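Local coordinates for DNA damage response protein Rtt109, putative (Neosartorya fumigata, PDB 5ZB9), which probably acetylates lysines of histones, histone H3 among them, with acetyl-CoA as donor, in the nucleus during the response to DNA damage, at residues A[74-79]-A[92-97]; A[273-278]-A[289-294]; A[83-88]-A[333-338]. One frame throughout, in Å; residues are numbered along the deposited sequence.

Contact 1 (A[74-79]-A[92-97])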
loop_
_atom_site.group_PDB
_atom_site.type_symbol
_atom_site.label_atom_id
_atom_site.label_comp_id
_atom_site.label_asym_id
_atom_site.label_seq_id
_atom_site.Cartn_x
_atom_site.Cartn_y
_atom_site.Cartn_z
ATOM N N PHE A 74 -16.606 3.321 -1.587
ATOM C CA PHE A 74 -15.231 2.856 -1.616
ATOM C C PHE A 74 -14.538 3.103 -0.294
ATOM O O PHE A 74 -14.763 4.121 0.350
ATOM C CB PHE A 74 -14.465 3.544 -2.747
ATOM C CG PHE A 74 -13.093 2.979 -2.987
ATOM C CD1 PHE A 74 -12.934 1.688 -3.483
ATOM C CD2 PHE A 74 -11.960 3.741 -2.741
ATOM C CE1 PHE A 74 -11.665 1.159 -3.715
ATOM C CE2 PHE A 74 -10.692 3.224 -2.975
ATOM C CZ PHE A 74 -10.544 1.930 -3.462
ATOM N N GLY A 75 -13.695 2.164 0.111
ATOM C CA GLY A 75 -12.910 2.325 1.316
ATOM C C GLY A 75 -11.489 1.847 1.091
ATOM O O GLY A 75 -11.268 0.775 0.519
ATOM N N ILE A 76 -10.516 2.638 1.524
ATOM C CA ILE A 76 -9.131 2.220 1.381
ATOM C C ILE A 76 -8.338 2.545 2.637
ATOM O O ILE A 76 -8.350 3.684 3.120
ATOM C CB ILE A 76 -8.471 2.863 0.129
ATOM C CG1 ILE A 76 -6.999 2.491 0.047
ATOM C CG2 ILE A 76 -8.660 4.382 0.101
ATOM C CD1 ILE A 76 -6.375 2.869 -1.266
ATOM N N GLU A 77 -7.686 1.523 3.191
ATOM C CA GLU A 77 -6.819 1.722 4.343
ATOM C C GLU A 77 -5.367 1.662 3.913
ATOM O O GLU A 77 -4.967 0.779 3.159
ATOM C CB GLU A 77 -7.078 0.685 5.435
ATOM C CG GLU A 77 -6.233 0.925 6.690
ATOM C CD GLU A 77 -6.495 -0.084 7.802
ATOM O OE1 GLU A 77 -6.889 0.340 8.912
ATOM O OE2 GLU A 77 -6.292 -1.296 7.577
ATOM N N VAL A 78 -4.583 2.615 4.395
ATOM C CA VAL A 78 -3.165 2.664 4.086
ATOM C C VAL A 78 -2.350 2.824 5.358
ATOM O O VAL A 78 -2.626 3.714 6.154
ATOM C CB VAL A 78 -2.836 3.821 3.149
ATOM C CG1 VAL A 78 -1.376 3.779 2.782
ATOM C CG2 VAL A 78 -3.721 3.776 1.904
ATOM N N LEU A 79 -1.355 1.960 5.549
ATOM C CA LEU A 79 -0.474 2.054 6.705
ATOM C C LEU A 79 0.852 2.693 6.315
ATOM O O LEU A 79 1.505 2.254 5.361
ATOM C CB LEU A 79 -0.229 0.673 7.308
ATOM C CG LEU A 79 -1.453 -0.230 7.477
ATOM C CD1 LEU A 79 -1.018 -1.609 7.970
ATOM C CD2 LEU A 79 -2.474 0.391 8.420
ATOM N N SER A 92 -3.391 -1.733 3.002
ATOM C CA SER A 92 -3.808 -2.903 3.756
ATOM C C SER A 92 -5.199 -3.362 3.356
ATOM O O SER A 92 -5.496 -4.551 3.402
ATOM C CB SER A 92 -3.762 -2.626 5.256
ATOM O OG SER A 92 -4.533 -1.486 5.582
ATOM N N LYS A 93 -6.042 -2.421 2.945
ATOM C CA LYS A 93 -7.434 -2.722 2.607
ATOM C C LYS A 93 -7.932 -1.831 1.480
ATOM O O LYS A 93 -7.593 -0.648 1.410
ATOM C CB LYS A 93 -8.348 -2.540 3.834
ATOM C CG LYS A 93 -8.108 -3.513 4.974
ATOM C CD LYS A 93 -8.732 -3.021 6.284
ATOM C CE LYS A 93 -8.302 -3.911 7.445
ATOM N NZ LYS A 93 -8.491 -3.268 8.773
ATOM N N ALA A 94 -8.756 -2.395 0.611
ATOM C CA ALA A 94 -9.400 -1.622 -0.441
ATOM C C ALA A 94 -10.591 -2.398 -0.959
ATOM O O ALA A 94 -10.433 -3.468 -1.535
ATOM C CB ALA A 94 -8.433 -1.312 -1.565
ATOM N N ASP A 95 -11.787 -1.867 -0.736
ATOM C CA ASP A 95 -12.997 -2.533 -1.188
ATOM C C ASP A 95 -13.997 -1.519 -1.698
ATOM O O ASP A 95 -13.923 -0.340 -1.359
ATOM C CB ASP A 95 -13.616 -3.359 -0.057
ATOM C CG ASP A 95 -14.294 -4.632 -0.563
ATOM O OD1 ASP A 95 -14.383 -4.817 -1.801
ATOM O OD2 ASP A 95 -14.737 -5.444 0.281
ATOM N N SER A 96 -14.923 -1.978 -2.528
ATOM C CA SER A 96 -16.035 -1.149 -2.971
ATOM C C SER A 96 -17.309 -1.747 -2.415
ATOM O O SER A 96 -17.291 -2.849 -1.876
ATOM C CB SER A 96 -16.103 -1.073 -4.489
ATOM O OG SER A 96 -16.370 -2.356 -5.019
ATOM N N THR A 97 -18.415 -1.028 -2.541
ATOM C CA THR A 97 -19.679 -1.523 -2.014
ATOM C C THR A 97 -20.577 -1.975 -3.153
ATOM O O THR A 97 -21.425 -2.842 -2.981
ATOM C CB THR A 97 -20.396 -0.460 -1.179
ATOM O OG1 THR A 97 -20.542 0.736 -1.955
ATOM C CG2 THR A 97 -19.603 -0.152 0.068
#

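Contact 2 (A[273-278]-A[289-294])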
loop_
_atom_site.group_PDB
_atom_site.type_symbol
_atom_site.label_atom_id
_atom_site.label_comp_id
_atom_site.label_asym_id
_atom_site.label_seq_id
_atom_site.Cartn_x
_atom_site.Cartn_y
_atom_site.Cartn_z
ATOM N N ASP A 273 8.758 -21.080 11.986
ATOM C CA ASP A 273 8.443 -22.150 12.921
ATOM C C ASP A 273 9.253 -23.433 12.665
ATOM O O ASP A 273 9.174 -24.383 13.437
ATOM C CB ASP A 273 6.947 -22.459 12.883
ATOM C CG ASP A 273 6.396 -22.842 14.258
ATOM O OD1 ASP A 273 6.631 -22.081 15.226
ATOM O OD2 ASP A 273 5.739 -23.905 14.374
ATOM N N GLU A 274 10.028 -23.468 11.586
ATOM C CA GLU A 274 10.972 -24.563 11.378
ATOM C C GLU A 274 12.221 -24.347 12.232
ATOM O O GLU A 274 12.997 -25.274 12.452
ATOM C CB GLU A 274 11.364 -24.692 9.903
ATOM C CG GLU A 274 10.210 -24.971 8.958
ATOM C CD GLU A 274 10.644 -25.091 7.496
ATOM O OE1 GLU A 274 11.840 -24.884 7.190
ATOM O OE2 GLU A 274 9.782 -25.401 6.648
ATOM N N LEU A 275 12.419 -23.120 12.704
ATOM C CA LEU A 275 13.566 -22.799 13.558
ATOM C C LEU A 275 13.430 -23.444 14.930
ATOM O O LEU A 275 12.316 -23.626 15.421
ATOM C CB LEU A 275 13.715 -21.283 13.727
ATOM C CG LEU A 275 13.879 -20.440 12.463
ATOM C CD1 LEU A 275 13.981 -18.965 12.806
ATOM C CD2 LEU A 275 15.086 -20.888 11.682
ATOM N N PRO A 276 14.560 -23.792 15.560
ATOM C CA PRO A 276 14.502 -24.291 16.941
ATOM C C PRO A 276 14.036 -23.189 17.892
ATOM O O PRO A 276 14.290 -22.022 17.622
ATOM C CB PRO A 276 15.943 -24.724 17.222
ATOM C CG PRO A 276 16.776 -24.009 16.213
ATOM C CD PRO A 276 15.926 -23.810 15.008
ATOM N N GLU A 277 13.335 -23.542 18.967
ATOM C CA GLU A 277 12.780 -22.522 19.861
ATOM C C GLU A 277 13.871 -21.897 20.711
ATOM O O GLU A 277 13.700 -20.805 21.252
ATOM C CB GLU A 277 11.681 -23.101 20.756
ATOM C CG GLU A 277 12.165 -24.035 21.849
ATOM C CD GLU A 277 11.283 -25.266 21.987
ATOM O OE1 GLU A 277 10.597 -25.629 21.000
ATOM O OE2 GLU A 277 11.278 -25.871 23.080
ATOM N N SER A 278 15.001 -22.587 20.813
ATOM C CA SER A 278 16.187 -22.020 21.438
ATOM C C SER A 278 16.621 -20.723 20.738
ATOM O O SER A 278 17.357 -19.924 21.317
ATOM C CB SER A 278 17.329 -23.037 21.423
ATOM O OG SER A 278 18.490 -22.513 22.039
ATOM N N GLY A 289 19.317 -18.348 12.302
ATOM C CA GLY A 289 18.153 -17.783 11.653
ATOM C C GLY A 289 17.898 -18.417 10.300
ATOM O O GLY A 289 17.180 -17.863 9.472
ATOM N N HIS A 290 18.489 -19.584 10.064
ATOM C CA HIS A 290 18.312 -20.263 8.790
ATOM C C HIS A 290 17.166 -21.258 8.855
ATOM O O HIS A 290 17.076 -22.071 9.772
ATOM C CB HIS A 290 19.595 -20.970 8.366
ATOM C CG HIS A 290 20.707 -20.038 8.002
ATOM N ND1 HIS A 290 22.031 -20.422 8.003
ATOM C CD2 HIS A 290 20.694 -18.740 7.618
ATOM C CE1 HIS A 290 22.785 -19.401 7.637
ATOM N NE2 HIS A 290 21.999 -18.368 7.395
ATOM N N TRP A 291 16.286 -21.177 7.867
ATOM C CA TRP A 291 15.176 -22.096 7.742
ATOM C C TRP A 291 15.636 -23.487 7.338
ATOM O O TRP A 291 16.738 -23.665 6.813
ATOM C CB TRP A 291 14.190 -21.585 6.706
ATOM C CG TRP A 291 13.499 -20.314 7.051
ATOM C CD1 TRP A 291 12.979 -19.960 8.253
ATOM C CD2 TRP A 291 13.227 -19.229 6.155
ATOM N NE1 TRP A 291 12.391 -18.718 8.165
ATOM C CE2 TRP A 291 12.534 -18.250 6.884
ATOM C CE3 TRP A 291 13.501 -18.996 4.802
ATOM C CZ2 TRP A 291 12.101 -17.062 6.307
ATOM C CZ3 TRP A 291 13.085 -17.815 4.237
ATOM C CH2 TRP A 291 12.400 -16.860 4.987
ATOM N N ARG A 292 14.766 -24.467 7.551
ATOM C CA ARG A 292 15.071 -25.844 7.195
ATOM C C ARG A 292 14.821 -26.090 5.710
ATOM O O ARG A 292 15.703 -26.558 4.992
ATOM C CB ARG A 292 14.239 -26.814 8.043
ATOM C CG ARG A 292 14.533 -28.284 7.775
ATOM C CD ARG A 292 13.699 -29.216 8.649
ATOM N NE ARG A 292 12.271 -29.100 8.371
ATOM C CZ ARG A 292 11.372 -28.712 9.269
ATOM N NH1 ARG A 292 10.089 -28.631 8.928
ATOM N NH2 ARG A 292 11.756 -28.409 10.510
ATOM N N SER A 293 13.623 -25.752 5.247
ATOM C CA SER A 293 13.217 -26.096 3.890
ATOM C C SER A 293 13.548 -25.033 2.840
ATOM O O SER A 293 13.538 -25.331 1.652
ATOM C CB SER A 293 11.721 -26.390 3.859
ATOM O OG SER A 293 10.974 -25.258 4.252
ATOM N N VAL A 294 13.835 -23.804 3.264
ATOM C CA VAL A 294 14.177 -22.734 2.319
ATOM C C VAL A 294 15.507 -22.080 2.692
ATOM O O VAL A 294 15.670 -21.595 3.818
ATOM C CB VAL A 294 13.073 -21.649 2.256
ATOM C CG1 VAL A 294 13.569 -20.420 1.503
ATOM C CG2 VAL A 294 11.813 -22.199 1.608
#

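Contact 3 (A[83-88]-A[333-338])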
loop_
_atom_site.group_PDB
_atom_site.type_symbol
_atom_site.label_atom_id
_atom_site.label_comp_id
_atom_site.label_asym_id
_atom_site.label_seq_id
_atom_site.Cartn_x
_atom_site.Cartn_y
_atom_site.Cartn_z
ATOM N N THR A 83 11.009 4.227 9.580
ATOM C CA THR A 83 12.249 4.002 10.314
ATOM C C THR A 83 13.178 5.177 10.024
ATOM O O THR A 83 12.795 6.127 9.340
ATOM C CB THR A 83 12.956 2.684 9.917
ATOM O OG1 THR A 83 13.336 2.739 8.535
ATOM C CG2 THR A 83 12.060 1.484 10.164
ATOM N N ALA A 84 14.402 5.114 10.527
ATOM C CA ALA A 84 15.337 6.194 10.286
ATOM C C ALA A 84 15.685 6.273 8.805
ATOM O O ALA A 84 15.971 7.354 8.297
ATOM C CB ALA A 84 16.580 6.014 11.117
ATOM N N HIS A 85 15.631 5.140 8.103
ATOM C CA HIS A 85 16.113 5.106 6.718
ATOM C C HIS A 85 15.083 4.731 5.646
ATOM O O HIS A 85 15.404 4.731 4.454
ATOM C CB HIS A 85 17.305 4.153 6.621
ATOM C CG HIS A 85 18.474 4.577 7.451
ATOM N ND1 HIS A 85 19.057 5.821 7.333
ATOM C CD2 HIS A 85 19.160 3.929 8.423
ATOM C CE1 HIS A 85 20.056 5.918 8.190
ATOM N NE2 HIS A 85 20.141 4.784 8.864
ATOM N N LEU A 86 13.853 4.435 6.051
ATOM C CA LEU A 86 12.825 4.065 5.083
ATOM C C LEU A 86 11.431 4.513 5.505
ATOM O O LEU A 86 11.034 4.322 6.657
ATOM C CB LEU A 86 12.827 2.552 4.863
ATOM C CG LEU A 86 11.897 1.978 3.792
ATOM C CD1 LEU A 86 12.271 2.482 2.391
ATOM C CD2 LEU A 86 11.914 0.454 3.848
ATOM N N THR A 87 10.706 5.127 4.568
ATOM C CA THR A 87 9.266 5.326 4.706
ATOM C C THR A 87 8.549 4.294 3.843
ATOM O O THR A 87 8.849 4.150 2.656
ATOM C CB THR A 87 8.804 6.732 4.276
ATOM O OG1 THR A 87 9.483 7.727 5.044
ATOM C CG2 THR A 87 7.295 6.883 4.484
ATOM N N THR A 88 7.602 3.578 4.436
ATOM C CA THR A 88 6.841 2.591 3.687
ATOM C C THR A 88 5.360 2.897 3.723
ATOM O O THR A 88 4.748 2.931 4.785
ATOM C CB THR A 88 7.073 1.168 4.218
ATOM O OG1 THR A 88 8.463 0.849 4.112
ATOM C CG2 THR A 88 6.272 0.163 3.401
ATOM N N GLN A 333 22.985 1.699 -1.612
ATOM C CA GLN A 333 22.383 0.628 -0.822
ATOM C C GLN A 333 21.733 1.176 0.448
ATOM O O GLN A 333 22.199 2.166 1.016
ATOM C CB GLN A 333 23.431 -0.440 -0.471
ATOM C CG GLN A 333 22.872 -1.625 0.315
ATOM C CD GLN A 333 23.736 -2.871 0.211
ATOM O OE1 GLN A 333 23.462 -3.764 -0.598
ATOM N NE2 GLN A 333 24.778 -2.943 1.038
ATOM N N MET A 334 20.639 0.540 0.865
ATOM C CA MET A 334 19.968 0.852 2.125
ATOM C C MET A 334 20.954 0.771 3.294
ATOM O O MET A 334 21.876 -0.047 3.277
ATOM C CB MET A 334 18.785 -0.106 2.337
ATOM C CG MET A 334 18.055 0.019 3.680
ATOM S SD MET A 334 17.396 1.663 4.055
ATOM C CE MET A 334 16.102 1.852 2.832
ATOM N N THR A 335 20.776 1.632 4.295
ATOM C CA THR A 335 21.636 1.603 5.475
ATOM C C THR A 335 20.853 1.160 6.719
ATOM O O THR A 335 19.638 1.345 6.806
ATOM C CB THR A 335 22.309 2.981 5.729
ATOM O OG1 THR A 335 21.315 3.974 6.005
ATOM C CG2 THR A 335 23.125 3.414 4.514
ATOM N N SER A 336 21.566 0.562 7.670
ATOM C CA SER A 336 20.968 -0.010 8.876
ATOM C C SER A 336 20.828 1.006 10.023
ATOM O O SER A 336 21.724 1.823 10.256
ATOM C CB SER A 336 21.804 -1.211 9.339
ATOM O OG SER A 336 21.324 -1.757 10.554
ATOM N N SER A 337 19.702 0.949 10.733
ATOM C CA SER A 337 19.498 1.765 11.931
ATOM C C SER A 337 19.474 0.885 13.186
ATOM O O SER A 337 19.132 1.351 14.275
ATOM C CB SER A 337 18.202 2.587 11.829
ATOM O OG SER A 337 17.040 1.767 11.860
ATOM N N ARG A 338 19.844 -0.384 13.021
ATOM C CA ARG A 338 19.856 -1.348 14.122
ATOM C C ARG A 338 20.962 -1.066 15.134
ATOM O O ARG A 338 22.010 -0.509 14.790
ATOM C CB ARG A 338 20.024 -2.778 13.588
ATOM C CG ARG A 338 18.932 -3.245 12.643
ATOM C CD ARG A 338 19.113 -4.703 12.246
ATOM N NE ARG A 338 20.374 -4.949 11.540
ATOM C CZ ARG A 338 20.551 -4.810 10.225
ATOM N NH1 ARG A 338 19.551 -4.409 9.447
ATOM N NH2 ARG A 338 21.739 -5.069 9.689
HETATM O O HOH W 1 14.778 3.212 12.910
#

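Contact 1 (A[74-79]-A[92-97])
Glu-77 of strand 71-82 and Lys-93 of strand 86-96 run alongside each other out from the same face of the sheet, with Ser-92 joining them. Here the contact is tight. With CG anti to the backbone N (chi1 -177°) and the chain extended beyond it, the glutamate brings OE2 alongside strand 86-96, where Ser-92 OG donates to it over 2.7 Å, on the anti side of the carboxylate oxygen. Lys-93 NZ adds a weaker salt bridge to the same OE2 at 3.2 Å, and its aliphatic CD and CE also pack against that oxygen. Tyr-424 binds OE1, so both carboxylate oxygens are held, while Tyr-146 makes a cation-pi contact with the lysine. Beneath this cluster the hairpin carries a classic beta bulge, two residues (Ser-92 and Lys-93) standing opposite the single Glu-77, whose O takes a 3.0 Å bond from Ser-92 N and a weak one from Lys-93 N. Beyond the bulge the pairing is regular and antiparallel, with Gly-75 N bonded to Asp-95 O at 2.9 Å. Side chains meet less closely on the face carrying Phe-74, Ile-76, Ala-94 and Ser-96. There Phe-74 CZ and Ile-76 CG1 come no nearer than 4.3 and 4.4 Å to Ala-94 CB, and both larger side chains also meet helix 111-127. The Phe-74 ring nevertheless reaches the backbone, CD1 lying 3.1 Å from Asp-95 O. Ala-94 and Ser-96, both partly exposed, bind CoA in another structure of this protein; in this one a glycerol lies near the Ala-94 side chain.

Contact 2 (A[273-278]-A[289-294])
Leu-275 reaches the start of 289-294 with one methyl, CD2, which packs against the backbone of Gly-289 and His-290 and lies 3.0 Å from His-290 O. At Trp-291 the same leucine methyl meets indole CD1 at 4.1 Å, approaching the ring obliquely, while the indole NE1 bonds to Asp-272. Arg-292 turns toward Glu-274, and its N gives a weak bond to Glu-274 OE1. Its chain, bent at chi3 (64°), folds the guanidinium over the aliphatic part of the glutamate, with NH1 3.7 Å from Glu-274 CG. The guanidinium and carboxylate planes are stacked 21° apart, and the long ion pair of Glu-274 OE2 with Arg-292 NH1 (4.0 Å) acts through charge alone, OE2 lying well out of the guanidinium plane. Ser-293 completes the grip on Glu-274. Its N donates to OE1 over 2.8 Å with an N-H...O angle of 161°, and its OG donates to the syn lone pair of OE2 over 2.7 Å. One carboxylate thus binds consecutive backbone N-H groups and a hydroxyl, joining two irregular segments of the long loop between helices 266-272 and 297-304, with Trp-291 packed against both helices.

Contact 3 (A[83-88]-A[333-338])
The hydroxyl of Thr-335 sits over the centre of one face of the His-85 imidazole, 3.0 Å above its plane, the side chains crossing at about a right angle. Thr-335 CB lies over that same face, 4.2 Å from the ring centroid, as a CH-pi contact. Ala-84 CB covers the opposite face, so the ring is sandwiched between its own neighbour and the facing loop. Thr-335 O approaches His-85 CD2 to 3.1 Å, and Ser-337 CB packs obliquely against the ring and touches Ala-84 CB. Met-334 reaches the base of the histidine side chain: bent at both chi2 (57°) and chi3 (67°), its chain curls SD to within 3.6 Å of His-85 CB and lays CE across Leu-86, 3.9 Å from CD1. On the other flank a water bridges the segments, accepting from Ala-84 N and donating to Ser-337 OG, which also bonds to Glu-48. One residue earlier, Ser-336 OG accepts from Arg-338 N in an ST turn, and Arg-338 makes salt bridges to Glu-45 and Asp-246. The contact sets the loop between strands 317-324 and 417-419 against the tight turn that joins strands 71-82 and 86-96, with Leu-86 and Met-334 both resting on Arg-133 of strand 133-140.

Overall arrangement
Contacts 1 and 3 share one hairpin, with centres 27 Å apart: contact 3 takes its turn, contact 1 its two strands further on. Contact 1 holds CoA-binding Ala-94 and Ser-96, though no CoA is bound in this structure. The Ser-96 side chain is about 4 Å from that of Leu-112 and the Phe-74 side chain about 5 Å from that of Trp-168, both also CoA-binding. Contact 2 is peripheral, its centre about 29 Å from that of the chain and 35 Å from that of contact 1. Its segments fall within the chain interval spanned by contact 3, yet nearest atoms of the two are about 13 Å apart. Neither contact 2 nor contact 3 includes a CoA-binding residue.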